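Local coordinates for lipase (Acinetobacter baumannii, PDB 4OPM), which probably hydrolyses ester bonds of lipids, as a putative triacylglycerol lipase of the alpha/beta hydrolase fold, at residues 36-41 / 72-77; 47-52 / 115-120. All blocks are in the same frame, centred on the assembly; numbering follows the deposited sequence.

Contact 1 (36-41 / 72-77); sequences YSEGGS and HVIIPD
Glu38 OE2 accepts a hydrogen bond of 2.6 Å from His72 NE2. The bond is nearly straight at its hydrogen (166°). It links the side chains of two antiparallel strands, 32-39 and 72-76, in the central sheet of the alpha/beta hydrolase fold. The oxygen lies in the plane of the His72 ring, at its edge. On the acceptor side, NE2 comes to the anti side of OE2, and carboxylate and ring are turned 47° apart. Both side chains have CG anti to the backbone N (chi1 179° in Glu38). Glu38 stays extended beyond CG, which carries its carboxylate over to the ring. The other carboxylate oxygen, OE1, forms a salt bridge with Lys25 of strand 22-29. Glu38 therefore spans to both neighbouring strands, and the nearby lysine would be expected to favour its charged form.

The chain of Glu38 also runs alongside Ile74, pointing the same way. Its CG lies 3.6 Å from Ile74 CD1. Further along this face, Tyr36 CB packs on Pro76, 4.2 Å from its CB. The Tyr36 ring also meets Phe104 of helix 94-107 edge-to-face. Ser37 and Ile75 face the other side of the sheet, where Ser37 OG bonds to Arg57.

Between the strands, Ser37 and Ile75 exchange two backbone hydrogen bonds, and so do Gly39 and Val73. Pro76 has no N-H to give, and it sits opposite Tyr36 in a non-hydrogen-bonded pair. Past the strand end, Gly40 has a positive phi, and Ser41 O comes to 3.2 Å from His72 CB. Gly39 O takes the N-H of Val73 and also lies 3.4 Å from His72 CD2, near the ring plane.

Contact 2 (47-52 / 115-120); sequences LLLIHG and HIAGHS
Ile50 and Ile116 slant across each other on one face of the sheet, where Ile50 CD1 rests 3.6 Å from Ile116 CG2. Gly118 pairs with Ile50 and adds no side chain there. On the opposite face, Leu49 sends CD2 to within 3.6 Å of Ala117 CB. In Leu49, CG lies beside the backbone N (chi1 -49°), and this turns the branch toward the small alanine. Two steps back on this face, Leu47 is modelled in two positions. In one of them its CD2 lies near CB and CD2 of His115.

The strands run parallel, 14° apart. Four backbone hydrogen bonds join them in a ladder. The first is Leu48 N to His115 O. The last is His119 N to Ile50 O, 3.0 Å. Beyond the ladder, a water accepts from Gly52 N at 2.9 Å and also bonds His119 ND1. It lies in the plane of the His119 ring, while Ser120 CB sits over the centre of one ring face. His51 ND1 donates to Gly52 O at 2.7 Å, which ties the ring, in its own plane, to the next residue's carbonyl.

Ser120 has a positive phi (56°), as expected of the nucleophile elbow in the G-x-S-x-G pattern (Gly118, Ser120, Gly122). Its OG bonds His274 NE2, consistent with a Ser-His-Asp triad completed by Asp245, and His119 NE2 hydrogen-bonds the backbone O of His274. Helix 121-132 begins directly after Ser120, helix 281-298 covers the Leu47 and Ala117 face through Leu292 and Tyr288, and strands 72-76 and 137-143 flank the pair.

In the fold
Both contacts belong to one mixed sheet and are largely buried. The centre of contact 2 lies about 5 Å from the centre of the chain, that of contact 1 about 13 Å. Strands 72-76 and 46-50 are neighbours, so the two contacts touch directly: His72 O and Leu47 N, and Ile74 N and Leu47 O, are probable backbone hydrogen bonds. Contact 1 is antiparallel and nearer the sheet edge. It carries charged side chains (Glu38, Asp77), and its first segment runs out into a more exposed loop at Gly40 and Ser41. Contact 2 is parallel, mostly aliphatic along its strands, and polar at the C-terminal ends, where the probable active site lies. Along the chain their segments alternate.

Contact 1 (36-41 / 72-77)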
ATOM      1  N   TYR A  36      11.977   0.297   7.308  1.00 16.60           N
ATOM      2  CA  TYR A  36      11.167  -0.826   6.837  1.00 16.05           C
ATOM      3  C   TYR A  36      11.024  -1.888   7.902  1.00 19.83           C
ATOM      4  O   TYR A  36      11.855  -1.979   8.815  1.00 19.52           O
ATOM      5  CB  TYR A  36      11.724  -1.455   5.538  1.00 17.06           C
ATOM      6  CG  TYR A  36      13.087  -2.114   5.651  1.00 18.37           C
ATOM      7  CD1 TYR A  36      14.255  -1.352   5.640  1.00 20.95           C
ATOM      8  CD2 TYR A  36      13.214  -3.506   5.650  1.00 19.12           C
ATOM      9  CE1 TYR A  36      15.513  -1.954   5.687  1.00 22.53           C
ATOM     10  CE2 TYR A  36      14.468  -4.118   5.710  1.00 20.48           C
ATOM     11  CZ  TYR A  36      15.614  -3.336   5.721  1.00 24.15           C
ATOM     12  OH  TYR A  36      16.864  -3.905   5.759  1.00 23.74           O
ATOM     13  N   SER A  37       9.937  -2.662   7.793  1.00 15.71           N
ATOM     14  CA  SER A  37       9.688  -3.815   8.647  1.00 14.56           C
ATOM     15  C   SER A  37      10.144  -5.049   7.915  1.00 19.43           C
ATOM     16  O   SER A  37      10.021  -5.126   6.681  1.00 18.54           O
ATOM     17  CB  SER A  37       8.201  -3.936   8.985  1.00 15.68           C
ATOM     18  OG  SER A  37       7.755  -2.811   9.708  1.00 19.37           O
ATOM     19  N   GLU A  38      10.682  -6.015   8.659  1.00 17.37           N
ATOM     20  CA  GLU A  38      11.124  -7.271   8.074  1.00 16.88           C
ATOM     21  C   GLU A  38      10.755  -8.412   8.997  1.00 19.86           C
ATOM     22  O   GLU A  38      10.961  -8.310  10.210  1.00 19.05           O
ATOM     23  CB  GLU A  38      12.634  -7.250   7.799  1.00 18.63           C
ATOM     24  CG  GLU A  38      13.176  -8.547   7.212  1.00 23.61           C
ATOM     25  CD  GLU A  38      14.643  -8.551   6.827  1.00 33.75           C
ATOM     26  OE1 GLU A  38      15.361  -7.593   7.184  1.00 29.61           O
ATOM     27  OE2 GLU A  38      15.080  -9.535   6.191  1.00 29.13           O
ATOM     28  N   GLY A  39      10.234  -9.480   8.413  1.00 18.20           N
ATOM     29  CA  GLY A  39       9.868 -10.686   9.152  1.00 18.27           C
ATOM     30  C   GLY A  39      10.011 -11.954   8.337  1.00 22.69           C
ATOM     31  O   GLY A  39      10.162 -11.911   7.108  1.00 21.49           O
ATOM     32  N   GLY A  40      10.005 -13.082   9.040  1.00 21.49           N
ATOM     33  CA  GLY A  40      10.143 -14.396   8.425  1.00 21.51           C
ATOM     34  C   GLY A  40      11.567 -14.775   8.054  1.00 25.52           C
ATOM     35  O   GLY A  40      12.492 -13.954   8.125  1.00 24.69           O
ATOM     36  N   SER A  41      11.745 -16.033   7.648  1.00 23.14           N
ATOM     37  CA  SER A  41      13.048 -16.578   7.284  1.00 24.16           C
ATOM     38  C   SER A  41      13.465 -16.151   5.879  1.00 30.02           C
ATOM     39  O   SER A  41      12.648 -16.161   4.958  1.00 28.64           O
ATOM     40  CB  SER A  41      13.021 -18.104   7.365  1.00 26.29           C
ATOM     41  OG  SER A  41      14.269 -18.659   6.988  1.00 33.58           O
ATOM     42  N   HIS A  72       9.111 -14.459   3.574  1.00 18.72           N
ATOM     43  CA  HIS A  72      10.096 -13.440   3.945  1.00 18.99           C
ATOM     44  C   HIS A  72       9.466 -12.089   3.577  1.00 22.67           C
ATOM     45  O   HIS A  72       9.440 -11.703   2.410  1.00 23.95           O
ATOM     46  CB  HIS A  72      11.447 -13.668   3.260  1.00 20.34           C
ATOM     47  CG  HIS A  72      12.481 -12.653   3.640  1.00 24.75           C
ATOM     48  ND1 HIS A  72      13.382 -12.162   2.717  1.00 27.23           N
ATOM     49  CD2 HIS A  72      12.721 -12.066   4.839  1.00 26.92           C
ATOM     50  CE1 HIS A  72      14.150 -11.310   3.378  1.00 27.16           C
ATOM     51  NE2 HIS A  72      13.795 -11.224   4.660  1.00 27.08           N
ATOM     52  N   VAL A  73       8.949 -11.389   4.575  1.00 17.91           N
ATOM     53  CA  VAL A  73       8.146 -10.187   4.364  1.00 17.06           C
ATOM     54  C   VAL A  73       8.984  -8.916   4.523  1.00 19.63           C
ATOM     55  O   VAL A  73       9.687  -8.757   5.518  1.00 19.62           O
ATOM     56  CB  VAL A  73       6.913 -10.216   5.320  1.00 19.73           C
ATOM     57  CG1 VAL A  73       6.027  -8.990   5.133  1.00 19.74           C
ATOM     58  CG2 VAL A  73       6.097 -11.498   5.136  1.00 19.45           C
ATOM     59  N   ILE A  74       8.873  -8.004   3.536  1.00 16.31           N
ATOM     60  CA  ILE A  74       9.569  -6.703   3.533  1.00 15.92           C
ATOM     61  C   ILE A  74       8.519  -5.608   3.358  1.00 18.56           C
ATOM     62  O   ILE A  74       7.737  -5.653   2.406  1.00 18.19           O
ATOM     63  CB  ILE A  74      10.663  -6.644   2.435  1.00 19.14           C
ATOM     64  CG1 ILE A  74      11.744  -7.740   2.648  1.00 19.74           C
ATOM     65  CG2 ILE A  74      11.288  -5.222   2.318  1.00 19.34           C
ATOM     66  CD1 ILE A  74      12.713  -7.489   3.853  1.00 25.57           C
ATOM     67  N   ILE A  75       8.479  -4.644   4.292  1.00 14.89           N
ATOM     68  CA  ILE A  75       7.443  -3.602   4.259  1.00 13.32           C
ATOM     69  C   ILE A  75       8.078  -2.225   4.458  1.00 17.92           C
ATOM     70  O   ILE A  75       8.266  -1.787   5.590  1.00 16.22           O
ATOM     71  CB  ILE A  75       6.312  -3.832   5.312  1.00 15.10           C
ATOM     72  CG1 ILE A  75       5.995  -5.318   5.558  1.00 15.62           C
ATOM     73  CG2 ILE A  75       5.050  -3.002   4.952  1.00 16.38           C
ATOM     74  CD1 ILE A  75       4.967  -5.560   6.706  1.00 16.44           C
ATOM     75  N   PRO A  76       8.350  -1.502   3.378  1.00 17.53           N
ATOM     76  CA  PRO A  76       8.985  -0.192   3.545  1.00 17.22           C
ATOM     77  C   PRO A  76       8.020   0.934   3.845  1.00 20.27           C
ATOM     78  O   PRO A  76       6.861   0.925   3.413  1.00 20.27           O
ATOM     79  CB  PRO A  76       9.648   0.049   2.175  1.00 19.87           C
ATOM     80  CG  PRO A  76       8.783  -0.705   1.197  1.00 23.35           C
ATOM     81  CD  PRO A  76       8.209  -1.881   1.953  1.00 19.43           C
ATOM     82  N   ASP A  77       8.530   1.937   4.555  1.00 17.63           N
ATOM     83  CA  ASP A  77       7.897   3.234   4.683  1.00 16.92           C
ATOM     84  C   ASP A  77       8.303   3.996   3.430  1.00 19.75           C
ATOM     85  O   ASP A  77       9.501   4.224   3.208  1.00 19.17           O
ATOM     86  CB  ASP A  77       8.364   3.991   5.936  1.00 18.37           C
ATOM     87  CG  ASP A  77       7.673   3.625   7.226  1.00 21.58           C
ATOM     88  OD1 ASP A  77       6.451   3.314   7.184  1.00 20.87           O
ATOM     89  OD2 ASP A  77       8.307   3.766   8.283  1.00 23.92           O
TER

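Contact 2 (47-52 / 115-120)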
ATOM      1  N   LEU A  47       8.253 -11.441  -0.094  1.00 18.09           N
ATOM      2  CA  LEU A  47       7.009 -10.667  -0.295  0.60 16.57           C
ATOM      3  C   LEU A  47       7.273  -9.212   0.016  1.00 20.89           C
ATOM      4  O   LEU A  47       7.688  -8.877   1.132  1.00 20.50           O
ATOM      5  CB  LEU A  47       5.766 -11.113   0.533  0.60 15.80           C
ATOM      6  CG  LEU A  47       5.383 -12.565   0.755  0.60 19.00           C
ATOM      7  CD1 LEU A  47       4.135 -12.646   1.620  0.60 18.04           C
ATOM      8  CD2 LEU A  47       5.118 -13.283  -0.528  0.60 20.03           C
ATOM      9  N   LEU A  48       7.020  -8.336  -0.964  1.00 16.42           N
ATOM     10  CA  LEU A  48       7.180  -6.894  -0.790  1.00 16.63           C
ATOM     11  C   LEU A  48       5.789  -6.275  -0.680  1.00 19.41           C
ATOM     12  O   LEU A  48       4.993  -6.414  -1.612  1.00 18.56           O
ATOM     13  CB  LEU A  48       7.991  -6.277  -1.950  1.00 17.52           C
ATOM     14  CG  LEU A  48       8.185  -4.747  -1.934  1.00 21.94           C
ATOM     15  CD1 LEU A  48       9.061  -4.306  -0.764  1.00 21.07           C
ATOM     16  CD2 LEU A  48       8.772  -4.256  -3.268  1.00 22.07           C
ATOM     17  N   LEU A  49       5.495  -5.618   0.464  1.00 16.25           N
ATOM     18  CA  LEU A  49       4.181  -5.016   0.722  1.00 14.90           C
ATOM     19  C   LEU A  49       4.294  -3.520   0.683  1.00 16.96           C
ATOM     20  O   LEU A  49       5.106  -2.952   1.422  1.00 16.79           O
ATOM     21  CB  LEU A  49       3.581  -5.488   2.068  1.00 13.99           C
ATOM     22  CG  LEU A  49       3.575  -6.988   2.334  1.00 17.53           C
ATOM     23  CD1 LEU A  49       2.983  -7.293   3.701  1.00 17.27           C
ATOM     24  CD2 LEU A  49       2.809  -7.724   1.263  1.00 15.66           C
ATOM     25  N   ILE A  50       3.507  -2.877  -0.216  1.00 14.55           N
ATOM     26  CA  ILE A  50       3.586  -1.426  -0.458  1.00 14.49           C
ATOM     27  C   ILE A  50       2.316  -0.708  -0.005  1.00 16.98           C
ATOM     28  O   ILE A  50       1.248  -0.943  -0.568  1.00 15.51           O
ATOM     29  CB  ILE A  50       3.869  -1.129  -1.965  1.00 17.38           C
ATOM     30  CG1 ILE A  50       4.972  -2.043  -2.545  1.00 17.64           C
ATOM     31  CG2 ILE A  50       4.193   0.366  -2.184  1.00 16.89           C
ATOM     32  CD1 ILE A  50       5.080  -1.998  -4.071  1.00 20.24           C
ATOM     33  N   HIS A  51       2.445   0.179   1.005  1.00 15.04           N
ATOM     34  CA  HIS A  51       1.319   0.958   1.532  1.00 14.73           C
ATOM     35  C   HIS A  51       0.908   2.084   0.553  1.00 18.73           C
ATOM     36  O   HIS A  51       1.601   2.349  -0.437  1.00 18.16           O
ATOM     37  CB  HIS A  51       1.642   1.534   2.930  1.00 15.62           C
ATOM     38  CG  HIS A  51       2.691   2.603   2.919  1.00 18.87           C
ATOM     39  ND1 HIS A  51       2.403   3.902   2.507  1.00 20.51           N
ATOM     40  CD2 HIS A  51       3.994   2.542   3.285  1.00 20.61           C
ATOM     41  CE1 HIS A  51       3.534   4.580   2.644  1.00 20.32           C
ATOM     42  NE2 HIS A  51       4.514   3.807   3.119  1.00 20.86           N
ATOM     43  N   GLY A  52      -0.192   2.758   0.874  1.00 16.12           N
ATOM     44  CA  GLY A  52      -0.730   3.836   0.052  1.00 16.95           C
ATOM     45  C   GLY A  52      -0.416   5.238   0.536  1.00 21.58           C
ATOM     46  O   GLY A  52       0.392   5.425   1.454  1.00 20.99           O
ATOM     47  N   HIS A 115       7.296 -11.592  -4.868  1.00 17.65           N
ATOM     48  CA  HIS A 115       5.855 -11.403  -4.819  1.00 17.01           C
ATOM     49  C   HIS A 115       5.621  -9.967  -4.377  1.00 21.50           C
ATOM     50  O   HIS A 115       6.248  -9.523  -3.410  1.00 21.40           O
ATOM     51  CB  HIS A 115       5.223 -12.374  -3.833  1.00 16.81           C
ATOM     52  CG  HIS A 115       5.355 -13.814  -4.203  1.00 20.15           C
ATOM     53  ND1 HIS A 115       4.553 -14.382  -5.170  1.00 21.35           N
ATOM     54  CD2 HIS A 115       6.129 -14.777  -3.647  1.00 21.88           C
ATOM     55  CE1 HIS A 115       4.885 -15.664  -5.204  1.00 21.38           C
ATOM     56  NE2 HIS A 115       5.822 -15.950  -4.291  1.00 21.86           N
ATOM     57  N   ILE A 116       4.767  -9.226  -5.077  1.00 18.93           N
ATOM     58  CA  ILE A 116       4.532  -7.830  -4.712  1.00 19.28           C
ATOM     59  C   ILE A 116       3.053  -7.584  -4.445  1.00 20.33           C
ATOM     60  O   ILE A 116       2.207  -8.065  -5.183  1.00 17.47           O
ATOM     61  CB  ILE A 116       5.097  -6.855  -5.787  1.00 23.69           C
ATOM     62  CG1 ILE A 116       6.612  -7.113  -6.019  1.00 25.56           C
ATOM     63  CG2 ILE A 116       4.868  -5.400  -5.372  1.00 25.06           C
ATOM     64  CD1 ILE A 116       7.117  -6.658  -7.305  1.00 34.29           C
ATOM     65  N   ALA A 117       2.753  -6.828  -3.375  1.00 18.40           N
ATOM     66  CA  ALA A 117       1.380  -6.458  -3.025  1.00 17.83           C
ATOM     67  C   ALA A 117       1.325  -4.965  -2.814  1.00 20.64           C
ATOM     68  O   ALA A 117       2.245  -4.384  -2.238  1.00 19.57           O
ATOM     69  CB  ALA A 117       0.904  -7.192  -1.779  1.00 18.27           C
ATOM     70  N   GLY A 118       0.263  -4.352  -3.296  1.00 17.04           N
ATOM     71  CA  GLY A 118       0.105  -2.911  -3.174  1.00 16.51           C
ATOM     72  C   GLY A 118      -1.301  -2.504  -2.810  1.00 19.39           C
ATOM     73  O   GLY A 118      -2.267  -2.999  -3.398  1.00 19.56           O
ATOM     74  N   HIS A 119      -1.424  -1.615  -1.823  1.00 15.67           N
ATOM     75  CA  HIS A 119      -2.713  -1.062  -1.439  1.00 15.90           C
ATOM     76  C   HIS A 119      -2.836   0.360  -1.988  1.00 19.25           C
ATOM     77  O   HIS A 119      -1.955   1.185  -1.731  1.00 16.83           O
ATOM     78  CB  HIS A 119      -2.910  -1.062   0.100  1.00 17.20           C
ATOM     79  CG  HIS A 119      -4.160  -0.332   0.521  1.00 20.38           C
ATOM     80  ND1 HIS A 119      -4.111   0.752   1.379  1.00 21.84           N
ATOM     81  CD2 HIS A 119      -5.441  -0.513   0.116  1.00 20.89           C
ATOM     82  CE1 HIS A 119      -5.356   1.190   1.471  1.00 21.04           C
ATOM     83  NE2 HIS A 119      -6.189   0.463   0.720  1.00 20.92           N
ATOM     84  N   SER A 120      -3.960   0.672  -2.682  1.00 18.67           N
ATOM     85  CA  SER A 120      -4.279   2.035  -3.134  1.00 18.91           C
ATOM     86  C   SER A 120      -3.117   2.615  -3.999  1.00 21.88           C
ATOM     87  O   SER A 120      -2.802   2.006  -5.024  1.00 21.57           O
ATOM     88  CB  SER A 120      -4.603   2.900  -1.911  1.00 21.14           C
ATOM     89  OG  SER A 120      -5.237   4.122  -2.250  1.00 24.76           O
TER
HETATM   90  O   HOH W   1      -1.791   1.478   2.883  1.00 18.12           O